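Local coordinates for protein aromatic amino acid beta-eliminating lyase/threonine aldolase (Exiguobacterium sibiricum, PDB 3LWS) that belongs to the beta-eliminating lyase family, within the large fold group of pyridoxal-phosphate-dependent enzymes, at residues N288-S302 with L320-V333. Residues are numbered along the deposited sequence; the frame is centred on the assembly and turned at random.
Sequences NMFHLHFDGQAADIS and LVDKDGYCSTEISV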
ATOM      1  N   ASN A 288     -16.115 -21.374  -6.982  1.00 18.54           N
ATOM      2  CA  ASN A 288     -14.886 -22.067  -7.336  1.00 17.86           C
ATOM      3  C   ASN A 288     -14.186 -22.698  -6.136  1.00 18.11           C
ATOM      4  O   ASN A 288     -13.161 -23.325  -6.307  1.00 19.24           O
ATOM      5  CB  ASN A 288     -13.896 -21.137  -8.041  1.00 17.44           C
ATOM      6  CG  ASN A 288     -13.419 -20.032  -7.161  1.00 19.06           C
ATOM      7  OD1 ASN A 288     -14.177 -19.515  -6.353  1.00 19.55           O
ATOM      8  ND2 ASN A 288     -12.135 -19.704  -7.268  1.00 17.94           N
HETATM    9  N   MSE A 289     -14.738 -22.523  -4.939  1.00 17.73           N
HETATM   10  CA  MSE A 289     -14.040 -22.929  -3.727  1.00 17.81           C
HETATM   11  C   MSE A 289     -14.826 -23.930  -2.913  1.00 16.86           C
HETATM   12  O   MSE A 289     -16.053 -24.018  -3.000  1.00 19.92           O
HETATM   13  CB  MSE A 289     -13.709 -21.696  -2.877  1.00 15.46           C
HETATM   14  CG  MSE A 289     -14.871 -21.194  -2.024  1.00 18.48           C
HETATM   15 SE   MSE A 289     -14.253 -19.938  -0.679  0.75 21.49          SE
HETATM   16  CE  MSE A 289     -13.335 -21.174   0.527  1.00 15.69           C
ATOM     17  N   PHE A 290     -14.079 -24.663  -2.101  1.00 15.93           N
ATOM     18  CA  PHE A 290     -14.613 -25.468  -1.030  1.00 15.50           C
ATOM     19  C   PHE A 290     -13.492 -25.793  -0.031  1.00 16.89           C
ATOM     20  O   PHE A 290     -12.309 -25.561  -0.314  1.00 16.65           O
ATOM     21  CB  PHE A 290     -15.252 -26.749  -1.570  1.00 15.94           C
ATOM     22  CG  PHE A 290     -14.365 -27.570  -2.477  1.00 14.38           C
ATOM     23  CD1 PHE A 290     -14.381 -27.376  -3.855  1.00 20.22           C
ATOM     24  CD2 PHE A 290     -13.539 -28.568  -1.955  1.00 19.20           C
ATOM     25  CE1 PHE A 290     -13.589 -28.163  -4.698  1.00 18.63           C
ATOM     26  CE2 PHE A 290     -12.739 -29.342  -2.784  1.00 17.32           C
ATOM     27  CZ  PHE A 290     -12.776 -29.152  -4.161  1.00 16.43           C
ATOM     28  N   HIS A 291     -13.845 -26.341   1.123  1.00 17.18           N
ATOM     29  CA  HIS A 291     -12.819 -26.915   1.987  1.00 17.18           C
ATOM     30  C   HIS A 291     -12.805 -28.410   1.838  1.00 17.76           C
ATOM     31  O   HIS A 291     -13.844 -29.024   1.651  1.00 18.90           O
ATOM     32  CB  HIS A 291     -12.989 -26.513   3.448  1.00 19.44           C
ATOM     33  CG  HIS A 291     -12.667 -25.073   3.722  1.00 21.21           C
ATOM     34  ND1 HIS A 291     -12.869 -24.491   4.949  1.00 18.55           N
ATOM     35  CD2 HIS A 291     -12.167 -24.094   2.918  1.00 17.91           C
ATOM     36  CE1 HIS A 291     -12.522 -23.215   4.894  1.00 24.57           C
ATOM     37  NE2 HIS A 291     -12.073 -22.953   3.680  1.00 19.88           N
ATOM     38  N   LEU A 292     -11.610 -28.964   1.918  1.00 16.84           N
ATOM     39  CA  LEU A 292     -11.369 -30.381   1.743  1.00 18.62           C
ATOM     40  C   LEU A 292     -10.883 -30.919   3.088  1.00 19.23           C
ATOM     41  O   LEU A 292      -9.771 -30.600   3.504  1.00 18.92           O
ATOM     42  CB  LEU A 292     -10.304 -30.590   0.669  1.00 17.95           C
ATOM     43  CG  LEU A 292      -9.891 -32.029   0.368  1.00 23.83           C
ATOM     44  CD1 LEU A 292     -11.098 -32.830  -0.126  1.00 20.92           C
ATOM     45  CD2 LEU A 292      -8.762 -32.016  -0.664  1.00 19.80           C
ATOM     46  N   HIS A 293     -11.728 -31.728   3.713  1.00 19.92           N
ATOM     47  CA  HIS A 293     -11.530 -32.403   5.002  1.00 20.14           C
ATOM     48  C   HIS A 293     -11.140 -33.894   4.872  1.00 20.77           C
ATOM     49  O   HIS A 293     -11.828 -34.659   4.167  1.00 20.37           O
ATOM     50  CB  HIS A 293     -12.881 -32.427   5.706  1.00 19.47           C
ATOM     51  CG  HIS A 293     -13.369 -31.089   6.145  1.00 24.62           C
ATOM     52  ND1 HIS A 293     -14.035 -30.901   7.332  1.00 25.94           N
ATOM     53  CD2 HIS A 293     -13.292 -29.874   5.563  1.00 27.48           C
ATOM     54  CE1 HIS A 293     -14.349 -29.623   7.458  1.00 26.76           C
ATOM     55  NE2 HIS A 293     -13.891 -28.978   6.405  1.00 27.32           N
ATOM     56  N   PHE A 294     -10.094 -34.299   5.590  1.00 20.43           N
ATOM     57  CA  PHE A 294      -9.624 -35.661   5.696  1.00 21.33           C
ATOM     58  C   PHE A 294      -9.775 -36.116   7.159  1.00 22.90           C
ATOM     59  O   PHE A 294      -9.294 -35.434   8.074  1.00 22.37           O
ATOM     60  CB  PHE A 294      -8.129 -35.755   5.329  1.00 21.14           C
ATOM     61  CG  PHE A 294      -7.794 -35.246   3.950  1.00 22.76           C
ATOM     62  CD1 PHE A 294      -7.495 -33.904   3.727  1.00 22.93           C
ATOM     63  CD2 PHE A 294      -7.771 -36.109   2.872  1.00 23.50           C
ATOM     64  CE1 PHE A 294      -7.198 -33.443   2.447  1.00 23.12           C
ATOM     65  CE2 PHE A 294      -7.463 -35.648   1.604  1.00 24.33           C
ATOM     66  CZ  PHE A 294      -7.180 -34.329   1.391  1.00 23.04           C
ATOM     67  N   ASP A 295     -10.384 -37.273   7.374  1.00 22.59           N
ATOM     68  CA  ASP A 295     -10.408 -37.889   8.695  1.00 25.67           C
ATOM     69  C   ASP A 295      -8.949 -38.229   9.053  1.00 23.69           C
ATOM     70  O   ASP A 295      -8.176 -38.671   8.203  1.00 23.76           O
ATOM     71  CB  ASP A 295     -11.309 -39.141   8.731  1.00 28.04           C
ATOM     72  CG  ASP A 295     -12.841 -38.806   8.826  1.00 34.19           C
ATOM     73  OD1 ASP A 295     -13.249 -37.647   9.088  1.00 38.29           O
ATOM     74  OD2 ASP A 295     -13.655 -39.742   8.666  1.00 40.64           O
ATOM     75  N   GLY A 296      -8.582 -37.960  10.291  1.00 23.77           N
ATOM     76  CA  GLY A 296      -7.217 -38.153  10.745  1.00 23.72           C
ATOM     77  C   GLY A 296      -6.501 -36.805  10.762  1.00 24.59           C
ATOM     78  O   GLY A 296      -6.987 -35.833  10.239  1.00 27.00           O
ATOM     79  N   GLN A 297      -5.314 -36.769  11.341  1.00 23.23           N
ATOM     80  CA  GLN A 297      -4.579 -35.521  11.535  1.00 22.49           C
ATOM     81  C   GLN A 297      -3.444 -35.468  10.513  1.00 22.73           C
ATOM     82  O   GLN A 297      -3.132 -36.493   9.842  1.00 21.64           O
ATOM     83  CB  GLN A 297      -4.047 -35.458  12.979  1.00 22.36           C
ATOM     84  CG  GLN A 297      -5.070 -35.682  14.157  1.00 24.70           C
ATOM     85  CD  GLN A 297      -6.112 -34.559  14.389  1.00 28.38           C
ATOM     86  OE1 GLN A 297      -7.096 -34.756  15.112  1.00 33.73           O
ATOM     87  NE2 GLN A 297      -5.927 -33.415  13.758  1.00 26.23           N
ATOM     88  N   ALA A 298      -2.797 -34.310  10.408  1.00 21.11           N
ATOM     89  CA  ALA A 298      -1.757 -34.083   9.384  1.00 22.70           C
ATOM     90  C   ALA A 298      -0.622 -35.093   9.446  1.00 23.17           C
ATOM     91  O   ALA A 298      -0.099 -35.479   8.430  1.00 24.23           O
ATOM     92  CB  ALA A 298      -1.197 -32.684   9.492  1.00 22.20           C
ATOM     93  N   ALA A 299      -0.241 -35.506  10.652  1.00 21.68           N
ATOM     94  CA  ALA A 299       0.764 -36.550  10.837  1.00 22.10           C
ATOM     95  C   ALA A 299       0.374 -37.902  10.194  1.00 22.19           C
ATOM     96  O   ALA A 299       1.254 -38.648   9.799  1.00 22.90           O
ATOM     97  CB  ALA A 299       1.034 -36.739  12.327  1.00 20.20           C
ATOM     98  N   ASP A 300      -0.927 -38.185  10.116  1.00 22.06           N
ATOM     99  CA  ASP A 300      -1.490 -39.344   9.413  1.00 24.71           C
ATOM    100  C   ASP A 300      -1.645 -39.172   7.907  1.00 24.29           C
ATOM    101  O   ASP A 300      -1.389 -40.099   7.150  1.00 23.06           O
ATOM    102  CB  ASP A 300      -2.890 -39.659   9.930  1.00 24.69           C
ATOM    103  CG  ASP A 300      -2.942 -39.800  11.441  1.00 32.05           C
ATOM    104  OD1 ASP A 300      -2.184 -40.626  11.953  1.00 28.69           O
ATOM    105  OD2 ASP A 300      -3.740 -39.098  12.105  1.00 35.66           O
ATOM    106  N   ILE A 301      -2.109 -38.002   7.491  1.00 22.81           N
ATOM    107  CA  ILE A 301      -2.522 -37.746   6.099  1.00 23.47           C
ATOM    108  C   ILE A 301      -1.414 -37.142   5.252  1.00 23.90           C
ATOM    109  O   ILE A 301      -1.259 -37.508   4.088  1.00 23.69           O
ATOM    110  CB  ILE A 301      -3.763 -36.806   6.056  1.00 23.14           C
ATOM    111  CG1 ILE A 301      -4.903 -37.401   6.869  1.00 24.39           C
ATOM    112  CG2 ILE A 301      -4.205 -36.510   4.614  1.00 19.70           C
ATOM    113  CD1 ILE A 301      -5.215 -38.872   6.628  1.00 21.24           C
ATOM    114  N   SER A 302      -0.638 -36.216   5.810  1.00 22.75           N
ATOM    115  CA  SER A 302       0.454 -35.620   5.024  1.00 24.56           C
ATOM    116  C   SER A 302       1.313 -36.661   4.243  1.00 24.21           C
ATOM    117  O   SER A 302       1.549 -36.482   3.043  1.00 24.01           O
ATOM    118  CB  SER A 302       1.328 -34.716   5.902  1.00 25.61           C
ATOM    119  OG  SER A 302       2.572 -34.442   5.296  1.00 29.07           O
ATOM    120  N   LEU A 320      -2.020 -28.605   5.196  1.00 20.48           N
ATOM    121  CA  LEU A 320      -3.148 -29.027   6.039  1.00 20.54           C
ATOM    122  C   LEU A 320      -3.263 -28.196   7.336  1.00 21.40           C
ATOM    123  O   LEU A 320      -2.272 -27.668   7.816  1.00 23.56           O
ATOM    124  CB  LEU A 320      -3.002 -30.500   6.391  1.00 22.10           C
ATOM    125  CG  LEU A 320      -3.139 -31.492   5.222  1.00 22.00           C
ATOM    126  CD1 LEU A 320      -2.435 -32.830   5.637  1.00 17.12           C
ATOM    127  CD2 LEU A 320      -4.600 -31.695   4.838  1.00 19.86           C
ATOM    128  N   VAL A 321      -4.477 -28.077   7.874  1.00 20.12           N
ATOM    129  CA  VAL A 321      -4.727 -27.397   9.149  1.00 21.51           C
ATOM    130  C   VAL A 321      -5.434 -28.414  10.008  1.00 21.14           C
ATOM    131  O   VAL A 321      -6.531 -28.832   9.645  1.00 21.42           O
ATOM    132  CB  VAL A 321      -5.587 -26.105   8.981  1.00 21.66           C
ATOM    133  CG1 VAL A 321      -5.948 -25.490  10.358  1.00 22.24           C
ATOM    134  CG2 VAL A 321      -4.847 -25.074   8.122  1.00 21.48           C
ATOM    135  N   ASP A 322      -4.798 -28.832  11.117  1.00 19.99           N
ATOM    136  CA  ASP A 322      -5.381 -29.828  11.991  1.00 21.32           C
ATOM    137  C   ASP A 322      -6.565 -29.248  12.744  1.00 21.91           C
ATOM    138  O   ASP A 322      -6.535 -28.107  13.200  1.00 21.18           O
ATOM    139  CB  ASP A 322      -4.356 -30.424  12.992  1.00 22.13           C
ATOM    140  CG  ASP A 322      -3.619 -31.600  12.440  1.00 21.72           C
ATOM    141  OD1 ASP A 322      -4.174 -32.253  11.531  1.00 23.64           O
ATOM    142  OD2 ASP A 322      -2.510 -31.903  12.936  1.00 24.06           O
ATOM    143  N   LYS A 323      -7.608 -30.062  12.850  1.00 20.82           N
ATOM    144  CA  LYS A 323      -8.812 -29.723  13.589  1.00 21.60           C
ATOM    145  C   LYS A 323      -9.060 -30.923  14.495  1.00 21.21           C
ATOM    146  O   LYS A 323      -8.130 -31.719  14.751  1.00 20.65           O
ATOM    147  CB  LYS A 323     -10.006 -29.504  12.633  1.00 21.54           C
ATOM    148  CG  LYS A 323      -9.787 -28.473  11.595  1.00 26.45           C
ATOM    149  CD  LYS A 323     -10.025 -27.088  12.116  1.00 32.95           C
ATOM    150  CE  LYS A 323     -10.175 -26.141  10.934  1.00 40.48           C
ATOM    151  NZ  LYS A 323     -10.496 -24.758  11.340  1.00 44.20           N
ATOM    152  N   ASP A 324     -10.291 -31.055  14.983  1.00 21.96           N
ATOM    153  CA  ASP A 324     -10.628 -32.122  15.935  0.50 23.18           C
ATOM    154  C   ASP A 324     -10.943 -33.444  15.208  1.00 23.64           C
ATOM    155  O   ASP A 324     -12.051 -33.647  14.711  1.00 23.63           O
ATOM    156  CB  ASP A 324     -11.811 -31.690  16.811  0.50 22.03           C
ATOM    157  CG  ASP A 324     -12.093 -32.676  17.948  0.50 26.17           C
ATOM    158  OD1 ASP A 324     -11.182 -33.447  18.326  0.50 26.32           O
ATOM    159  OD2 ASP A 324     -13.228 -32.674  18.461  0.50 24.41           O
ATOM    160  N   GLY A 325      -9.958 -34.342  15.152  1.00 23.68           N
ATOM    161  CA  GLY A 325     -10.140 -35.632  14.495  1.00 24.07           C
ATOM    162  C   GLY A 325     -10.123 -35.607  12.974  1.00 23.74           C
ATOM    163  O   GLY A 325     -10.359 -36.629  12.346  1.00 22.77           O
ATOM    164  N   TYR A 326      -9.885 -34.435  12.386  1.00 23.97           N
ATOM    165  CA  TYR A 326      -9.719 -34.293  10.938  1.00 22.55           C
ATOM    166  C   TYR A 326      -8.765 -33.133  10.646  1.00 21.18           C
ATOM    167  O   TYR A 326      -8.403 -32.390  11.553  1.00 20.24           O
ATOM    168  CB  TYR A 326     -11.093 -34.079  10.279  1.00 23.76           C
ATOM    169  CG  TYR A 326     -11.703 -32.716  10.497  1.00 23.51           C
ATOM    170  CD1 TYR A 326     -12.333 -32.389  11.683  1.00 22.92           C
ATOM    171  CD2 TYR A 326     -11.649 -31.763   9.495  1.00 22.94           C
ATOM    172  CE1 TYR A 326     -12.924 -31.096  11.874  1.00 25.28           C
ATOM    173  CE2 TYR A 326     -12.192 -30.482   9.674  1.00 25.61           C
ATOM    174  CZ  TYR A 326     -12.842 -30.164  10.850  1.00 26.45           C
ATOM    175  OH  TYR A 326     -13.345 -28.904  10.944  1.00 28.38           O
ATOM    176  N   CYS A 327      -8.317 -33.018   9.402  1.00 20.16           N
ATOM    177  CA  CYS A 327      -7.479 -31.905   8.958  1.00 18.93           C
ATOM    178  C   CYS A 327      -8.026 -31.386   7.651  1.00 21.00           C
ATOM    179  O   CYS A 327      -8.697 -32.112   6.907  1.00 20.87           O
ATOM    180  CB  CYS A 327      -6.012 -32.326   8.787  1.00 19.04           C
ATOM    181  SG  CYS A 327      -5.765 -33.809   7.841  1.00 23.00           S
ATOM    182  N   SER A 328      -7.725 -30.138   7.358  1.00 20.95           N
ATOM    183  CA  SER A 328      -8.465 -29.395   6.341  1.00 22.11           C
ATOM    184  C   SER A 328      -7.551 -28.570   5.478  1.00 21.75           C
ATOM    185  O   SER A 328      -6.493 -28.131   5.920  1.00 19.45           O
ATOM    186  CB  SER A 328      -9.441 -28.442   7.033  1.00 22.86           C
ATOM    187  OG  SER A 328     -10.228 -27.739   6.102  1.00 30.54           O
ATOM    188  N   THR A 329      -7.949 -28.396   4.218  1.00 20.28           N
ATOM    189  CA  THR A 329      -7.288 -27.461   3.335  1.00 18.45           C
ATOM    190  C   THR A 329      -8.339 -26.783   2.470  1.00 19.11           C
ATOM    191  O   THR A 329      -9.470 -27.281   2.316  1.00 16.84           O
ATOM    192  CB  THR A 329      -6.245 -28.129   2.454  1.00 19.61           C
ATOM    193  OG1 THR A 329      -5.346 -27.123   1.955  1.00 17.75           O
ATOM    194  CG2 THR A 329      -6.902 -28.886   1.268  1.00 16.30           C
ATOM    195  N   GLU A 330      -7.977 -25.642   1.920  1.00 18.45           N
ATOM    196  CA  GLU A 330      -8.914 -24.862   1.105  1.00 19.60           C
ATOM    197  C   GLU A 330      -8.535 -24.978  -0.397  1.00 19.35           C
ATOM    198  O   GLU A 330      -7.397 -24.802  -0.768  1.00 19.32           O
ATOM    199  CB  GLU A 330      -8.907 -23.413   1.556  1.00 19.92           C
ATOM    200  CG  GLU A 330      -9.830 -22.490   0.779  1.00 18.95           C
ATOM    201  CD  GLU A 330      -9.867 -21.093   1.369  1.00 26.32           C
ATOM    202  OE1 GLU A 330     -10.497 -20.894   2.433  1.00 24.57           O
ATOM    203  OE2 GLU A 330      -9.253 -20.198   0.765  1.00 22.24           O
ATOM    204  N   ILE A 331      -9.507 -25.296  -1.230  1.00 19.86           N
ATOM    205  CA  ILE A 331      -9.304 -25.389  -2.687  1.00 20.67           C
ATOM    206  C   ILE A 331     -10.041 -24.223  -3.319  1.00 19.20           C
ATOM    207  O   ILE A 331     -11.230 -24.068  -3.077  1.00 19.51           O
ATOM    208  CB  ILE A 331      -9.945 -26.689  -3.247  1.00 20.68           C
ATOM    209  CG1 ILE A 331      -9.360 -27.950  -2.592  1.00 25.25           C
ATOM    210  CG2 ILE A 331      -9.842 -26.717  -4.779  1.00 21.16           C
ATOM    211  CD1 ILE A 331      -7.855 -28.091  -2.640  1.00 22.24           C
ATOM    212  N   SER A 332      -9.363 -23.413  -4.119  1.00 18.72           N
ATOM    213  CA  SER A 332     -10.039 -22.389  -4.941  1.00 20.15           C
ATOM    214  C   SER A 332      -9.631 -22.618  -6.409  1.00 20.08           C
ATOM    215  O   SER A 332      -8.454 -22.548  -6.732  1.00 23.41           O
ATOM    216  CB  SER A 332      -9.625 -20.993  -4.499  1.00 21.35           C
ATOM    217  OG  SER A 332     -10.081 -20.711  -3.162  1.00 27.41           O
ATOM    218  N   VAL A 333     -10.583 -22.901  -7.291  1.00 19.36           N
ATOM    219  CA  VAL A 333     -10.235 -23.254  -8.689  1.00 19.40           C
ATOM    220  C   VAL A 333      -9.988 -21.992  -9.537  1.00 20.22           C
ATOM    221  O   VAL A 333     -10.769 -20.993  -9.498  1.00 20.46           O
ATOM    222  CB  VAL A 333     -11.305 -24.212  -9.342  1.00 20.43           C
ATOM    223  CG1 VAL A 333     -11.035 -24.450 -10.871  1.00 19.20           C
ATOM    224  CG2 VAL A 333     -11.366 -25.552  -8.632  1.00 16.77           C
TER
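His291 and Glu330 face each other in a non-hydrogen-bonded pair of two antiparallel strands, 289-295 and 326-332. NE2 of the histidine reaches OE1 of Glu330 at 2.9 Å, the carboxylate lying nearly coplanar with the ring and receiving the N-H on its anti lone pair. Glu330 is long enough to serve two partners: its extended chain, with CG opposite the backbone N (chi1 179°), also carries OE1 to a salt bridge with Arg146, so this one oxygen is gripped by both His291 NE2 and Arg146. Beside it, the methyl CE of selenomethionine Met289 rests 3.4 Å from Glu330 OE1. Farther along, the His293 ring lies beside that of Tyr326, at the end of the strand pair, almost parallel but slid apart, centroids 4.6 Å from each other.

The face bearing Phe290, Leu292 and Phe294 is largely apolar. Branched Ile331 sets its CB over the Phe290 ring, 4.0 Å from the centroid, in a CH-pi contact, while Leu320 CD2 meets Phe294 CD1.

Paired backbone bonds such as Leu292 N to Thr329 O (2.8 Å) hold the strands in register. Past the end of strand 289-295, Gln297, at the N-cap position, uses its amide to both donate and accept across to the turn at Lys323-Gly325: NE2 donates to Lys323 O at 3.0 Å, and OE1 accepts from Gly325 N. At the helix start, Gln297 N donates to Asp300 OD2. Asp322 OD1 receives Ala298 N at 2.7 Å through its syn lone pair, tying the helix start to strand 321-322.

The two long strands are the middle pair of a four-stranded antiparallel sheet, between 278-281 and 321-322; helix 258-273 touches Leu292 and Val333, and helix 4-10 reaches Leu320.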